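Local coordinates for predicted metal-dependent hydrolase of the TIM-barrel fold (PDB 2QPX), which binds two zinc ions in a TIM-barrel fold and is probably a metal-dependent hydrolase of the amidohydrolase kind, its substrate being unknown, at residues A[20-25]-A[324-329]; A[36-41]-A[48-53]; A[289-294]-A[317-322]. One frame throughout, in Å; residues are numbered along the deposited sequence. Where two conformers were deposited one is given.

Interaction 1 (A[20-25]-A[324-329]); sequences HFLIDG and EMYGLA. With ZN (zinc ion), chain B; EDO (1,2-ethanediol), chain L.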
ATOM      1  N   HIS A  20       9.848  -6.795  25.085  1.00 14.25           N
ATOM      2  CA  HIS A  20      11.269  -7.036  25.239  1.00 14.43           C
ATOM      3  C   HIS A  20      11.811  -6.491  26.585  1.00 14.30           C
ATOM      4  O   HIS A  20      11.177  -5.673  27.284  1.00 14.15           O
ATOM      5  CB  HIS A  20      12.011  -6.401  24.072  1.00 14.00           C
ATOM      6  CG  HIS A  20      11.725  -7.068  22.754  1.00 14.92           C
ATOM      7  ND1 HIS A  20      12.157  -8.340  22.464  1.00 17.25           N
ATOM      8  CD2 HIS A  20      11.043  -6.642  21.656  1.00 17.66           C
ATOM      9  CE1 HIS A  20      11.719  -8.686  21.252  1.00 17.08           C
ATOM     10  NE2 HIS A  20      11.045  -7.669  20.735  1.00 16.27           N
ATOM     11  N   PHE A  21      12.980  -6.989  26.966  1.00 13.93           N
ATOM     12  CA  PHE A  21      13.597  -6.599  28.216  1.00 14.11           C
ATOM     13  C   PHE A  21      13.793  -5.093  28.335  1.00 15.14           C
ATOM     14  O   PHE A  21      14.133  -4.383  27.367  1.00 14.64           O
ATOM     15  CB  PHE A  21      14.989  -7.179  28.344  1.00 16.36           C
ATOM     16  CG  PHE A  21      15.056  -8.670  28.442  1.00 16.49           C
ATOM     17  CD1 PHE A  21      14.489  -9.362  29.469  1.00 19.03           C
ATOM     18  CD2 PHE A  21      15.750  -9.390  27.476  1.00 17.70           C
ATOM     19  CE1 PHE A  21      14.625 -10.752  29.574  1.00 19.82           C
ATOM     20  CE2 PHE A  21      15.864 -10.760  27.572  1.00 19.58           C
ATOM     21  CZ  PHE A  21      15.307 -11.430  28.626  1.00 20.12           C
ATOM     22  N   LEU A  22      13.635  -4.629  29.576  1.00 15.14           N
ATOM     23  CA  LEU A  22      14.089  -3.307  29.978  1.00 14.04           C
ATOM     24  C   LEU A  22      15.574  -3.297  30.314  1.00 16.04           C
ATOM     25  O   LEU A  22      16.164  -4.356  30.543  1.00 17.86           O
ATOM     26  CB  LEU A  22      13.262  -2.806  31.199  1.00 16.25           C
ATOM     27  CG  LEU A  22      11.753  -2.655  30.977  1.00 17.58           C
ATOM     28  CD1 LEU A  22      11.036  -2.563  32.354  1.00 23.06           C
ATOM     29  CD2 LEU A  22      11.473  -1.403  30.166  1.00 18.70           C
ATOM     30  N   ILE A  23      16.148  -2.096  30.378  1.00 16.54           N
ATOM     31  CA  ILE A  23      17.519  -1.913  30.816  1.00 16.48           C
ATOM     32  C   ILE A  23      17.591  -1.293  32.205  1.00 16.69           C
ATOM     33  O   ILE A  23      16.621  -0.789  32.745  1.00 17.07           O
ATOM     34  CB  ILE A  23      18.343  -1.071  29.803  1.00 16.65           C
ATOM     35  CG1 ILE A  23      17.975   0.419  29.850  1.00 17.07           C
ATOM     36  CG2 ILE A  23      18.275  -1.703  28.372  1.00 18.91           C
ATOM     37  CD1 ILE A  23      18.937   1.326  29.077  1.00 17.65           C
ATOM     38  N   ASP A  24      18.773  -1.429  32.792  1.00 17.59           N
ATOM     39  CA  ASP A  24      19.145  -0.820  34.079  1.00 18.65           C
ATOM     40  C   ASP A  24      18.882   0.683  34.085  1.00 18.32           C
ATOM     41  O   ASP A  24      19.440   1.403  33.269  1.00 18.93           O
ATOM     42  CB  ASP A  24      20.637  -1.141  34.307  1.00 19.58           C
ATOM     43  CG  ASP A  24      21.178  -0.701  35.663  1.00 20.52           C
ATOM     44  OD1 ASP A  24      20.512  -0.007  36.419  1.00 22.17           O
ATOM     45  OD2 ASP A  24      22.325  -1.092  35.947  1.00 25.67           O
ATOM     46  N   GLY A  25      18.018   1.128  35.005  1.00 17.39           N
ATOM     47  CA  GLY A  25      17.615   2.522  35.123  1.00 17.22           C
ATOM     48  C   GLY A  25      18.761   3.460  35.504  1.00 17.21           C
ATOM     49  O   GLY A  25      18.676   4.664  35.304  1.00 18.54           O
ATOM     50  N   GLU A 324       8.901   4.323  28.750  1.00 15.43           N
ATOM     51  CA  GLU A 324       8.298   5.257  27.777  1.00 16.63           C
ATOM     52  C   GLU A 324       7.878   4.577  26.482  1.00 17.15           C
ATOM     53  O   GLU A 324       6.891   4.989  25.866  1.00 16.74           O
ATOM     54  CB  GLU A 324       9.248   6.399  27.417  1.00 17.73           C
ATOM     55  CG  GLU A 324       9.548   7.359  28.539  1.00 17.27           C
ATOM     56  CD  GLU A 324      10.715   6.962  29.455  1.00 18.73           C
ATOM     57  OE1 GLU A 324      11.128   5.796  29.504  1.00 18.51           O
ATOM     58  OE2 GLU A 324      11.160   7.846  30.226  1.00 19.99           O
HETATM   59  N   MSE A 325       8.650   3.592  26.029  1.00 14.71           N
HETATM   60  CA  MSE A 325       8.321   2.963  24.771  1.00 16.04           C
HETATM   61  C   MSE A 325       7.071   2.111  24.950  1.00 15.64           C
HETATM   62  O   MSE A 325       6.242   2.028  24.045  1.00 15.90           O
HETATM   63  CB  MSE A 325       9.488   2.141  24.240  1.00 15.28           C
HETATM   64  CG  MSE A 325       9.268   1.513  22.854  1.00 15.78           C
HETATM   65 SE   MSE A 325      10.880   0.778  22.124  0.80 16.44          SE
HETATM   66  CE  MSE A 325      10.133   0.084  20.436  1.00 17.64           C
ATOM     67  N   TYR A 326       6.949   1.439  26.111  1.00 14.09           N
ATOM     68  CA  TYR A 326       5.725   0.740  26.418  1.00 13.64           C
ATOM     69  C   TYR A 326       4.523   1.705  26.503  1.00 14.55           C
ATOM     70  O   TYR A 326       3.429   1.451  25.927  1.00 15.37           O
ATOM     71  CB  TYR A 326       5.858   0.023  27.767  1.00 13.54           C
ATOM     72  CG  TYR A 326       6.641  -1.298  27.717  1.00 14.36           C
ATOM     73  CD1 TYR A 326       8.015  -1.346  27.861  1.00 14.05           C
ATOM     74  CD2 TYR A 326       5.967  -2.505  27.494  1.00 13.99           C
ATOM     75  CE1 TYR A 326       8.688  -2.552  27.809  1.00 15.59           C
ATOM     76  CE2 TYR A 326       6.631  -3.719  27.458  1.00 13.86           C
ATOM     77  CZ  TYR A 326       7.980  -3.734  27.632  1.00 13.98           C
ATOM     78  OH  TYR A 326       8.595  -4.957  27.600  1.00 14.70           O
ATOM     79  N   GLY A 327       4.706   2.786  27.256  1.00 15.53           N
ATOM     80  CA  GLY A 327       3.640   3.770  27.432  1.00 16.30           C
ATOM     81  C   GLY A 327       3.164   4.388  26.134  1.00 16.05           C
ATOM     82  O   GLY A 327       1.949   4.576  25.948  1.00 16.68           O
ATOM     83  N   LEU A 328       4.102   4.755  25.268  1.00 16.10           N
ATOM     84  CA  LEU A 328       3.706   5.399  24.002  1.00 15.50           C
ATOM     85  C   LEU A 328       2.874   4.466  23.119  1.00 15.28           C
ATOM     86  O   LEU A 328       1.871   4.865  22.537  1.00 15.33           O
ATOM     87  CB  LEU A 328       4.890   5.966  23.231  1.00 17.35           C
ATOM     88  CG  LEU A 328       4.560   6.806  21.987  1.00 17.45           C
ATOM     89  CD1 LEU A 328       3.689   7.962  22.357  1.00 20.17           C
ATOM     90  CD2 LEU A 328       5.858   7.295  21.315  1.00 18.65           C
ATOM     91  N   ALA A 329       3.250   3.188  23.096  1.00 15.38           N
ATOM     92  CA  ALA A 329       2.497   2.188  22.360  1.00 15.59           C
ATOM     93  C   ALA A 329       1.095   2.117  22.888  1.00 14.29           C
ATOM     94  O   ALA A 329       0.122   2.104  22.127  1.00 14.95           O
ATOM     95  CB  ALA A 329       3.190   0.772  22.452  1.00 16.01           C
TER
HETATM   96 ZN    ZN B 376       9.991  -7.802  18.943  0.70 14.91          ZN
HETATM   97  C1  EDO L 386      25.385   0.990  34.205  1.00 52.76           C
HETATM   98  O1  EDO L 386      25.803   2.091  33.388  1.00 56.42           O
HETATM   99  C2  EDO L 386      24.772   1.515  35.496  1.00 51.14           C
HETATM  100  O2  EDO L 386      24.434   0.429  36.381  1.00 50.58           O
HETATM  101  O   HOH W   1      10.682  -6.749  17.300  1.00 29.42           O
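The HxH motif of the amidohydrolase metal site, His18 and His20 at the end of strand 14-19, meets helix 323-342 here through one phenol. Tyr326 OH donates to the carbonyl oxygen of His20, OH to O being 2.7 Å. The oxygen lies near the plane of the Tyr326 ring, at its edge, and the C=O...OH angle of 136° with a tilt of only 16° from the carbonyl plane shows a bent but nearly coplanar approach. Tyr326 has CG anti to its carbonyl carbon (chi1 -79°), which carries the hydroxyl away from the helix to the loop. The same ring also meets Leu22: methyl CD2 comes within 3.8 Å of Tyr326 CE1, the two side chains crossing at a slant. CB of Leu22 does not head for the helix, but its CD2 end comes nearer and makes the contact.

The bond is second-shell to the metal. While the backbone of His20 is held by Tyr326, the imidazole of His20 binds zinc through NE2 at 2.1 Å, and its other nitrogen, ND1, makes a weak hydrogen bond to Asp101 O. Replacing Tyr326 by a phenylalanine would probably leave the buried His20 carbonyl without this donor and the backbone behind a zinc ligand less firmly fixed.

All three touching residues are buried. Phe90 meets the Tyr326 ring with the planes inclined, Leu22 also packs on Leu119 and Val120 of helix 113-120, and Met325 and Leu328, one residue before and two after Tyr326, pack on Phe59 of helix 54-66.

Interaction 2 (A[36-41]-A[48-53]); sequences QVSTEA and ADTKNR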
ATOM      1  N   GLN A  36      17.985   6.336  20.850  1.00 16.95           N
ATOM      2  CA  GLN A  36      18.493   5.188  20.114  1.00 18.19           C
ATOM      3  C   GLN A  36      17.410   4.096  20.011  1.00 16.92           C
ATOM      4  O   GLN A  36      17.278   3.481  18.942  1.00 19.18           O
ATOM      5  CB  GLN A  36      19.792   4.672  20.743  1.00 19.38           C
ATOM      6  CG  GLN A  36      20.950   5.651  20.542  1.00 24.11           C
ATOM      7  CD  GLN A  36      22.154   5.431  21.484  1.00 29.26           C
ATOM      8  OE1 GLN A  36      22.070   4.665  22.418  1.00 31.42           O
ATOM      9  NE2 GLN A  36      23.270   6.126  21.220  1.00 37.57           N
ATOM     10  N   VAL A  37      16.587   3.895  21.059  1.00 16.22           N
ATOM     11  CA  VAL A  37      15.586   2.858  21.014  1.00 17.17           C
ATOM     12  C   VAL A  37      14.310   3.283  20.265  1.00 16.89           C
ATOM     13  O   VAL A  37      13.494   2.432  19.894  1.00 17.98           O
ATOM     14  CB  VAL A  37      15.275   2.312  22.438  1.00 16.71           C
ATOM     15  CG1 VAL A  37      14.303   3.219  23.194  1.00 17.28           C
ATOM     16  CG2 VAL A  37      14.732   0.859  22.331  1.00 18.23           C
ATOM     17  N   SER A  38      14.179   4.580  19.978  1.00 16.86           N
ATOM     18  CA  SER A  38      13.003   5.122  19.312  1.00 17.78           C
ATOM     19  C   SER A  38      12.953   4.840  17.819  1.00 18.32           C
ATOM     20  O   SER A  38      11.990   5.240  17.152  1.00 19.51           O
ATOM     21  CB  SER A  38      12.906   6.635  19.536  1.00 19.17           C
ATOM     22  OG  SER A  38      13.866   7.340  18.771  1.00 18.04           O
ATOM     23  N   THR A  39      13.963   4.134  17.303  1.00 16.51           N
ATOM     24  CA  THR A  39      14.089   3.852  15.880  1.00 16.94           C
ATOM     25  C   THR A  39      14.762   2.510  15.690  1.00 18.75           C
ATOM     26  O   THR A  39      15.432   2.026  16.593  1.00 20.23           O
ATOM     27  CB  THR A  39      14.969   4.936  15.173  1.00 17.04           C
ATOM     28  OG1 THR A  39      15.042   4.684  13.765  1.00 19.00           O
ATOM     29  CG2 THR A  39      16.394   4.998  15.761  1.00 17.57           C
ATOM     30  N   GLU A  40      14.588   1.917  14.518  1.00 18.52           N
ATOM     31  CA  GLU A  40      15.330   0.726  14.133  1.00 20.15           C
ATOM     32  C   GLU A  40      16.650   1.005  13.423  1.00 19.75           C
ATOM     33  O   GLU A  40      17.364   0.071  13.054  1.00 21.53           O
ATOM     34  CB  GLU A  40      14.430  -0.191  13.289  1.00 22.41           C
ATOM     35  CG  GLU A  40      13.233  -0.675  14.108  1.00 25.78           C
ATOM     36  CD  GLU A  40      13.671  -1.360  15.421  1.00 35.53           C
ATOM     37  OE1 GLU A  40      14.452  -2.317  15.332  1.00 41.40           O
ATOM     38  OE2 GLU A  40      13.255  -0.950  16.531  1.00 35.12           O
ATOM     39  N   ALA A  41      17.003   2.278  13.260  1.00 18.13           N
ATOM     40  CA  ALA A  41      18.291   2.648  12.702  1.00 17.48           C
ATOM     41  C   ALA A  41      19.411   2.132  13.613  1.00 19.89           C
ATOM     42  O   ALA A  41      19.211   1.973  14.829  1.00 20.87           O
ATOM     43  CB  ALA A  41      18.401   4.189  12.537  1.00 18.00           C
ATOM     44  N   ALA A  48      21.032  12.907  15.471  1.00 19.55           N
ATOM     45  CA  ALA A  48      20.285  14.138  15.240  1.00 20.47           C
ATOM     46  C   ALA A  48      19.097  13.891  14.306  1.00 17.36           C
ATOM     47  O   ALA A  48      18.021  14.450  14.498  1.00 19.38           O
ATOM     48  CB  ALA A  48      21.200  15.258  14.674  1.00 22.05           C
ATOM     49  N   ASP A  49      19.278  13.023  13.307  1.00 16.93           N
ATOM     50  CA  ASP A  49      18.168  12.675  12.408  1.00 17.24           C
ATOM     51  C   ASP A  49      17.088  11.860  13.136  1.00 16.39           C
ATOM     52  O   ASP A  49      15.904  12.095  12.977  1.00 15.62           O
ATOM     53  CB  ASP A  49      18.695  11.905  11.196  1.00 17.53           C
ATOM     54  CG  ASP A  49      19.659  12.715  10.316  1.00 20.36           C
ATOM     55  OD1 ASP A  49      19.842  13.921  10.487  1.00 24.33           O
ATOM     56  OD2 ASP A  49      20.261  12.106   9.418  1.00 21.20           O
ATOM     57  N   THR A  50      17.508  10.874  13.946  1.00 15.93           N
ATOM     58  CA  THR A  50      16.576  10.129  14.756  1.00 16.39           C
ATOM     59  C   THR A  50      15.753  11.061  15.643  1.00 15.06           C
ATOM     60  O   THR A  50      14.559  10.858  15.824  1.00 15.89           O
ATOM     61  CB  THR A  50      17.331   9.079  15.587  1.00 16.13           C
ATOM     62  OG1 THR A  50      17.887   8.118  14.673  1.00 16.90           O
ATOM     63  CG2 THR A  50      16.402   8.395  16.648  1.00 16.63           C
ATOM     64  N   LYS A  51      16.398  12.078  16.200  1.00 16.00           N
ATOM     65  CA  LYS A  51      15.726  13.028  17.107  0.50 17.05           C
ATOM     66  C   LYS A  51      14.773  13.980  16.380  1.00 16.84           C
ATOM     67  O   LYS A  51      14.018  14.708  17.012  1.00 19.36           O
ATOM     68  CB  LYS A  51      16.757  13.800  17.943  0.50 18.22           C
ATOM     69  CG  LYS A  51      17.428  12.946  18.991  0.50 17.85           C
ATOM     70  CD  LYS A  51      18.442  13.738  19.823  0.50 19.34           C
ATOM     71  CE  LYS A  51      19.037  12.893  20.923  0.50 20.93           C
ATOM     72  NZ  LYS A  51      20.186  13.577  21.585  0.50 25.29           N
ATOM     73  N   ASN A  52      14.796  13.942  15.043  1.00 16.29           N
ATOM     74  CA  ASN A  52      13.873  14.689  14.232  1.00 16.28           C
ATOM     75  C   ASN A  52      12.717  13.855  13.682  1.00 17.29           C
ATOM     76  O   ASN A  52      11.997  14.277  12.763  1.00 16.59           O
ATOM     77  CB  ASN A  52      14.631  15.461  13.119  1.00 17.02           C
ATOM     78  CG  ASN A  52      15.255  16.745  13.630  1.00 18.53           C
ATOM     79  OD1 ASN A  52      16.471  16.916  13.586  1.00 25.34           O
ATOM     80  ND2 ASN A  52      14.433  17.634  14.122  1.00 16.90           N
ATOM     81  N   ARG A  53      12.499  12.692  14.265  1.00 18.54           N
ATOM     82  CA  ARG A  53      11.306  11.879  14.078  1.00 17.36           C
ATOM     83  C   ARG A  53      10.370  12.120  15.221  1.00 17.24           C
ATOM     84  O   ARG A  53      10.815  12.447  16.334  1.00 19.54           O
ATOM     85  CB  ARG A  53      11.670  10.395  14.048  1.00 16.37           C
ATOM     86  CG  ARG A  53      12.687  10.044  12.961  1.00 17.14           C
ATOM     87  CD  ARG A  53      13.143   8.606  13.029  1.00 16.81           C
ATOM     88  NE  ARG A  53      12.081   7.654  12.769  1.00 16.55           N
ATOM     89  CZ  ARG A  53      11.494   6.857  13.658  1.00 16.83           C
ATOM     90  NH1 ARG A  53      11.770   6.899  14.947  1.00 18.18           N
ATOM     91  NH2 ARG A  53      10.621   5.983  13.238  1.00 19.55           N
TER
HETATM   92  O   HOH W   2      12.799   8.918  16.758  1.00 19.25           O
HETATM   93  O   HOH W   3      16.008   6.927  12.779  1.00 17.62           O
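The turn after helix 30-37 faces Thr50 and the turn that takes in Arg53, the two elements being joined by side chains, backbone carbonyls and two waters. Thr39 CG2 abuts CG2 of Thr50 at 3.5 Å, and that same Thr50 methyl also touches Ser38 OG.

Arg53 closes the contact from the far end of a type I beta turn from Thr50 to Arg53. NH1 donates to Ser38 O over 2.8 Å, but the bond is bent: the N-H...O angle is 131°, and the donor sits 38° above the carbonyl plane instead of on a lone pair. Thr39 OG1 lies over one face of the guanidinium, toward its rim, and the two side chains cross at about a right angle.

The same hydroxyl makes an ST turn: Thr39 OG1 accepts from Ala41 N at 3.1 Å with a nearly straight N-H...O angle of 170°. Its OG1 stands opposite the backbone N, beside the carbonyl carbon, where it can meet the amide two residues on.

Water 2 ties three groups together, donating to Ser38 OG and Thr50 O and accepting from Arg53 NH1 at 2.9 Å. Ser38 OG is also hydrogen-bonded to Ala35 O of helix 30-37. Water 3 bridges the two threonine hydroxyls, 2.6 Å from Thr39 OG1 and 2.9 Å from Thr50 OG1. Arg53 NE reaches Leu307 O of the second subunit, and Asp49 forms a salt bridge with Arg312 of that subunit.

Interaction 3 (A[289-294]-A[317-322]); sequences LDNLGP and SDASTY. With ZN (zinc ion), chain B.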
ATOM      1  N   LEU A 289       5.108  -0.193  14.853  1.00 19.38           N
ATOM      2  CA  LEU A 289       4.446   0.936  14.236  1.00 19.84           C
ATOM      3  C   LEU A 289       3.751   1.812  15.308  1.00 21.54           C
ATOM      4  O   LEU A 289       3.916   3.039  15.278  1.00 20.78           O
ATOM      5  CB  LEU A 289       3.457   0.467  13.157  1.00 19.29           C
ATOM      6  CG  LEU A 289       2.688   1.566  12.377  1.00 19.53           C
ATOM      7  CD1 LEU A 289       1.541   2.211  13.180  1.00 19.75           C
ATOM      8  CD2 LEU A 289       3.579   2.670  11.783  1.00 19.00           C
ATOM      9  N   ASP A 290       3.063   1.173  16.279  0.70 19.31           N
ATOM     10  CA  ASP A 290       2.172   1.916  17.093  0.70 18.68           C
ATOM     11  C   ASP A 290       2.916   2.949  17.950  0.70 20.94           C
ATOM     12  O   ASP A 290       2.386   4.036  18.166  0.70 20.56           O
ATOM     13  CB  ASP A 290       1.155   1.019  17.868  0.70 18.78           C
ATOM     14  CG  ASP A 290       1.749  -0.080  18.759  0.70 18.04           C
ATOM     15  OD1 ASP A 290       2.995  -0.154  18.962  0.70 16.06           O
ATOM     16  OD2 ASP A 290       0.860  -0.892  19.290  0.70 17.34           O
ATOM     17  N   ASN A 291       4.148   2.606  18.390  1.00 19.77           N
ATOM     18  CA  ASN A 291       5.036   3.504  19.181  1.00 21.03           C
ATOM     19  C   ASN A 291       6.082   4.237  18.343  1.00 22.07           C
ATOM     20  O   ASN A 291       6.343   5.411  18.580  1.00 22.91           O
ATOM     21  CB  ASN A 291       5.725   2.820  20.369  1.00 20.53           C
ATOM     22  CG  ASN A 291       6.183   1.382  20.103  1.00 20.60           C
ATOM     23  OD1 ASN A 291       6.283   0.945  18.959  1.00 22.15           O
ATOM     24  ND2 ASN A 291       6.474   0.623  21.191  1.00 21.21           N
ATOM     25  N   LEU A 292       6.700   3.570  17.384  1.00 20.00           N
ATOM     26  CA  LEU A 292       7.806   4.231  16.636  1.00 21.50           C
ATOM     27  C   LEU A 292       7.328   5.006  15.430  1.00 18.75           C
ATOM     28  O   LEU A 292       8.087   5.791  14.825  1.00 21.01           O
ATOM     29  CB  LEU A 292       8.922   3.235  16.268  1.00 21.87           C
ATOM     30  CG  LEU A 292       9.545   2.428  17.431  1.00 20.48           C
ATOM     31  CD1 LEU A 292      10.890   1.839  16.996  1.00 22.58           C
ATOM     32  CD2 LEU A 292       9.703   3.282  18.679  1.00 22.24           C
ATOM     33  N   GLY A 293       6.058   4.832  15.096  1.00 19.32           N
ATOM     34  CA  GLY A 293       5.392   5.626  14.027  1.00 20.26           C
ATOM     35  C   GLY A 293       4.103   6.180  14.583  1.00 20.64           C
ATOM     36  O   GLY A 293       2.980   5.939  14.038  1.00 21.32           O
ATOM     37  N   PRO A 294       4.223   6.946  15.665  1.00 19.49           N
ATOM     38  CA  PRO A 294       3.038   7.266  16.459  1.00 20.97           C
ATOM     39  C   PRO A 294       1.957   8.062  15.726  1.00 20.44           C
ATOM     40  O   PRO A 294       0.751   7.860  16.003  1.00 21.04           O
ATOM     41  CB  PRO A 294       3.634   8.024  17.666  1.00 20.12           C
ATOM     42  CG  PRO A 294       4.879   8.602  17.153  1.00 21.27           C
ATOM     43  CD  PRO A 294       5.432   7.568  16.251  1.00 19.88           C
ATOM     44  N   SER A 317       3.140  -3.899  22.304  1.00 15.08           N
ATOM     45  CA  SER A 317       4.026  -2.736  22.174  1.00 15.38           C
ATOM     46  C   SER A 317       5.275  -2.974  21.332  1.00 14.96           C
ATOM     47  O   SER A 317       5.786  -2.060  20.681  1.00 16.41           O
ATOM     48  CB  SER A 317       4.473  -2.257  23.574  1.00 15.75           C
ATOM     49  OG  SER A 317       5.314  -3.219  24.195  1.00 14.55           O
ATOM     50  N   ASP A 318       5.790  -4.199  21.343  1.00 14.81           N
ATOM     51  CA  ASP A 318       7.140  -4.465  20.847  1.00 12.76           C
ATOM     52  C   ASP A 318       8.199  -3.603  21.555  1.00 14.65           C
ATOM     53  O   ASP A 318       9.299  -3.390  21.015  1.00 17.35           O
ATOM     54  CB  ASP A 318       7.282  -4.329  19.295  1.00 15.43           C
ATOM     55  CG  ASP A 318       8.503  -5.058  18.780  1.00 15.78           C
ATOM     56  OD1 ASP A 318       8.866  -6.086  19.358  1.00 15.79           O
ATOM     57  OD2 ASP A 318       9.119  -4.656  17.777  1.00 22.05           O
ATOM     58  N   ALA A 319       7.885  -3.142  22.764  1.00 13.16           N
ATOM     59  CA  ALA A 319       8.743  -2.203  23.440  1.00 13.94           C
ATOM     60  C   ALA A 319       9.922  -2.903  24.128  1.00 14.20           C
ATOM     61  O   ALA A 319       9.798  -4.036  24.610  1.00 14.39           O
ATOM     62  CB  ALA A 319       7.930  -1.398  24.483  1.00 14.00           C
ATOM     63  N   SER A 320      11.060  -2.202  24.180  1.00 14.05           N
ATOM     64  CA  SER A 320      12.205  -2.603  24.982  1.00 13.97           C
ATOM     65  C   SER A 320      12.707  -1.418  25.737  1.00 14.46           C
ATOM     66  O   SER A 320      12.316  -0.273  25.483  1.00 15.64           O
ATOM     67  CB  SER A 320      13.381  -3.155  24.153  1.00 15.52           C
ATOM     68  OG  SER A 320      14.147  -2.164  23.520  1.00 16.12           O
ATOM     69  N   THR A 321      13.647  -1.724  26.627  1.00 14.73           N
ATOM     70  CA  THR A 321      14.616  -0.776  27.178  1.00 13.53           C
ATOM     71  C   THR A 321      14.066   0.134  28.282  1.00 14.39           C
ATOM     72  O   THR A 321      14.544   0.086  29.408  1.00 15.63           O
ATOM     73  CB  THR A 321      15.304   0.030  26.017  1.00 13.51           C
ATOM     74  OG1 THR A 321      15.958  -0.875  25.132  1.00 15.41           O
ATOM     75  CG2 THR A 321      16.337   1.061  26.561  1.00 14.88           C
ATOM     76  N   TYR A 322      13.068   0.946  27.964  1.00 14.54           N
ATOM     77  CA  TYR A 322      12.503   1.900  28.874  1.00 13.95           C
ATOM     78  C   TYR A 322      11.000   1.932  28.849  1.00 15.50           C
ATOM     79  O   TYR A 322      10.382   1.696  27.818  1.00 16.65           O
ATOM     80  CB  TYR A 322      13.043   3.289  28.530  1.00 14.92           C
ATOM     81  CG  TYR A 322      14.475   3.631  28.926  1.00 15.71           C
ATOM     82  CD1 TYR A 322      15.010   3.248  30.151  1.00 15.93           C
ATOM     83  CD2 TYR A 322      15.271   4.400  28.097  1.00 15.09           C
ATOM     84  CE1 TYR A 322      16.284   3.662  30.536  1.00 16.32           C
ATOM     85  CE2 TYR A 322      16.525   4.826  28.473  1.00 16.29           C
ATOM     86  CZ  TYR A 322      17.041   4.444  29.695  1.00 15.03           C
ATOM     87  OH  TYR A 322      18.286   4.898  30.018  1.00 17.75           O
TER
HETATM   88 ZN    ZN B 376       9.991  -7.802  18.943  0.70 14.91          ZN
HETATM   89  O   HOH W   1      10.682  -6.749  17.300  1.00 29.42           O
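The short helix 289-292 runs beside the loop that leaves strand 313-314, nearest in backbone at Asn291 and Ser317, whose CA atoms are 7.0 Å apart; Gly293 N still bonds to Leu289 O, although Gly293 itself has left helical backbone angles.

One amide carries the contact. Asn291 ND2 donates to Ser317 O at 2.8 Å, with an N-H...O angle of 133° and the acceptor 31° out of the amide plane, so the bond is short but neither straight nor coplanar. ND2 has a second acceptor, Met325 O in helix 323-342, and one amide nitrogen therefore links the helix 289-292 to two separate backbone carbonyls. Methyl CB of Ala319 lies 4.1 Å from Asn291 ND2, a looser packing contact next to the bond.

Across from the helix, the loop is shaped by its own side chains. Ser317 OG accepts from Ala319 N at 2.9 Å, which makes an ST turn, and is hydrogen-bonded as well to Asp16 OD2. Asp318, between Ser317 and Ala319, takes positive phi and psi and swings CG opposite its backbone N (chi1 -160°), sending the carboxylate to the metal. OD1 of Asp318 binds zinc at 2.1 Å, while OD2 accepts from the zinc-bound water 1 at 2.7 Å. The two oxygens thus divide the work, one on the ion and one on its water.

An aspartate just beyond a late barrel strand, completing a zinc site with His18, His20 and the carboxylated Lys167, is characteristic of the binuclear amidohydrolase TIM barrels.

Overall arrangement
Interactions 1 and 3 have centres about 8 Å apart and share a zinc site: His20 in 20-25 and Asp318 in 317-322 bind the same ion, and their loops pair directly, Phe21 O to Thr321 N at 2.8 Å. Those loops follow strands 14-19 and 313-314, one from each parallel sheet of the barrel. Interaction 2 lies farther out, its centre about 15 Å from that of interaction 1 and 12 Å from that of interaction 3; Val37 touches Met325 of interaction 1 and Ser320 of interaction 3. Along the chain, interactions 2 and 3 follow in series inside the span closed by interaction 1. Interactions 1 and 3 hold zinc ligands, whereas interaction 2 meets the second subunit through several residues.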